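Local coordinates for protein probable transcriptional regulator (Vibrio vulnificus, PDB 4GHJ) that probably binds DNA through an XRE-family helix-turn-helix domain and regulates transcription, at residues B[42-45]-B[46-50]. Sequence-based numbering, arbitrary orientation.
Sequences KQAR and LNRDL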
loop_
_atom_site.group_PDB
_atom_site.type_symbol
_atom_site.label_atom_id
_atom_site.label_comp_id
_atom_site.label_asym_id
_atom_site.label_seq_id
_atom_site.Cartn_x
_atom_site.Cartn_y
_atom_site.Cartn_z
ATOM N N LYS B 42 -7.305 6.587 -9.196
ATOM C CA LYS B 42 -7.783 7.303 -10.381
ATOM C C LYS B 42 -8.967 8.237 -10.054
ATOM O O LYS B 42 -8.941 9.407 -10.441
ATOM C CB LYS B 42 -8.171 6.328 -11.502
ATOM C CG LYS B 42 -8.832 6.962 -12.718
ATOM C CD LYS B 42 -9.203 5.906 -13.776
ATOM C CE LYS B 42 -9.847 6.559 -14.975
ATOM N NZ LYS B 42 -10.460 5.561 -15.874
ATOM N N GLN B 43 -9.983 7.734 -9.366
ATOM C CA GLN B 43 -11.159 8.569 -9.057
ATOM C C GLN B 43 -10.855 9.681 -8.032
ATOM O O GLN B 43 -11.473 10.748 -8.077
ATOM C CB GLN B 43 -12.348 7.713 -8.636
ATOM C CG GLN B 43 -12.777 6.698 -9.708
ATOM C CD GLN B 43 -13.106 7.339 -11.075
ATOM O OE1 GLN B 43 -13.591 8.471 -11.158
ATOM N NE2 GLN B 43 -12.877 6.588 -12.138
ATOM N N ALA B 44 -9.914 9.440 -7.120
ATOM C CA ALA B 44 -9.486 10.486 -6.167
ATOM C C ALA B 44 -8.825 11.627 -6.966
ATOM O O ALA B 44 -9.064 12.798 -6.713
ATOM C CB ALA B 44 -8.524 9.920 -5.107
ATOM N N ARG B 45 -8.002 11.266 -7.954
ATOM C CA ARG B 45 -7.340 12.239 -8.820
ATOM C C ARG B 45 -8.328 13.066 -9.659
ATOM O O ARG B 45 -8.191 14.301 -9.794
ATOM C CB ARG B 45 -6.358 11.505 -9.745
ATOM C CG ARG B 45 -5.787 12.374 -10.824
ATOM C CD ARG B 45 -4.800 11.656 -11.710
ATOM N NE ARG B 45 -5.374 10.562 -12.505
ATOM C CZ ARG B 45 -6.044 10.705 -13.648
ATOM N NH1 ARG B 45 -6.295 11.913 -14.159
ATOM N NH2 ARG B 45 -6.478 9.626 -14.303
ATOM N N LEU B 46 -9.323 12.382 -10.220
ATOM C CA LEU B 46 -10.349 13.014 -11.056
ATOM C C LEU B 46 -11.230 13.946 -10.226
ATOM O O LEU B 46 -11.580 15.034 -10.671
ATOM C CB LEU B 46 -11.191 11.946 -11.766
ATOM C CG LEU B 46 -10.470 11.088 -12.823
ATOM C CD1 LEU B 46 -11.449 10.022 -13.425
ATOM C CD2 LEU B 46 -9.879 11.954 -13.934
ATOM N N ASN B 47 -11.539 13.535 -9.001
ATOM C CA ASN B 47 -12.316 14.366 -8.090
ATOM C C ASN B 47 -11.585 15.659 -7.708
ATOM O O ASN B 47 -12.215 16.632 -7.303
ATOM C CB ASN B 47 -12.710 13.569 -6.843
ATOM C CG ASN B 47 -13.740 12.490 -7.154
ATOM O OD1 ASN B 47 -14.404 12.542 -8.192
ATOM N ND2 ASN B 47 -13.872 11.505 -6.264
ATOM N N ARG B 48 -10.266 15.676 -7.877
ATOM C CA ARG B 48 -9.457 16.864 -7.581
ATOM C C ARG B 48 -9.117 17.661 -8.848
ATOM O O ARG B 48 -8.385 18.646 -8.782
ATOM C CB ARG B 48 -8.182 16.430 -6.842
ATOM C CG ARG B 48 -8.505 16.027 -5.403
ATOM C CD ARG B 48 -7.491 15.102 -4.755
ATOM N NE ARG B 48 -7.924 14.889 -3.389
ATOM C CZ ARG B 48 -8.926 14.095 -3.037
ATOM N NH1 ARG B 48 -9.591 13.379 -3.947
ATOM N NH2 ARG B 48 -9.264 14.016 -1.769
ATOM N N ASP B 49 -9.671 17.220 -9.984
ATOM C CA ASP B 49 -9.447 17.836 -11.291
ATOM C C ASP B 49 -7.997 17.820 -11.726
ATOM O O ASP B 49 -7.513 18.776 -12.336
ATOM C CB ASP B 49 -9.991 19.260 -11.313
ATOM C CG ASP B 49 -11.489 19.294 -11.377
ATOM O OD1 ASP B 49 -12.073 18.306 -11.876
ATOM O OD2 ASP B 49 -12.086 20.316 -10.965
ATOM N N LEU B 50 -7.305 16.733 -11.422
ATOM C CA LEU B 50 -5.894 16.606 -11.771
ATOM C C LEU B 50 -5.697 15.618 -12.896
ATOM O O LEU B 50 -6.471 14.672 -13.032
ATOM C CB LEU B 50 -5.089 16.157 -10.554
ATOM C CG LEU B 50 -4.813 17.177 -9.439
ATOM C CD1 LEU B 50 -4.264 16.506 -8.185
ATOM C CD2 LEU B 50 -3.849 18.266 -9.919
#
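Over its last turn helix 30-47 keeps i+4 bonding from L46 N to K42 O and from N47 N to Q43 O (2.9 Å), then unwinds in a Schellman motif with D49 at positive phi (61°). Its two defining bonds run from D49 N to L46 O and, nearly straight, from L50 N to R45 O at 3.1 Å. R48 N also donates to R45 O, from the opposite face of the carbonyl plane and well above it.

Two arginines reinforce the turn. R45 has CG anti to its own N (chi1 171°) and bends at chi3, which turns the guanidinium toward the chain leaving the helix; there NH1 donates to L50 O at 3.0 Å, at the edge of the group. L46 lies obliquely against the same group, its CD2 3.6 Å from R45 NH1. L46 CD1 touches the aliphatic chain of K42 and, in one of the two conformers of Q43, its amide. R48, extended from CG to NE, leans back over the last turn, its CD passing A44 O, and NH1 donates to that oxygen at 2.9 Å, in the guanidinium plane. A44 O, whose bond from R48 N is weak, thus gains a second, shorter donor.

The R45 guanidinium is further fixed by a salt bridge from NE to E70, just beyond helix 63-69. R45 and L50 both pack on V55 of helix 52-59, the first helix of the probable helix-turn-helix pair, while A44 and R48 rest on L88 in the loop after helix 76-85.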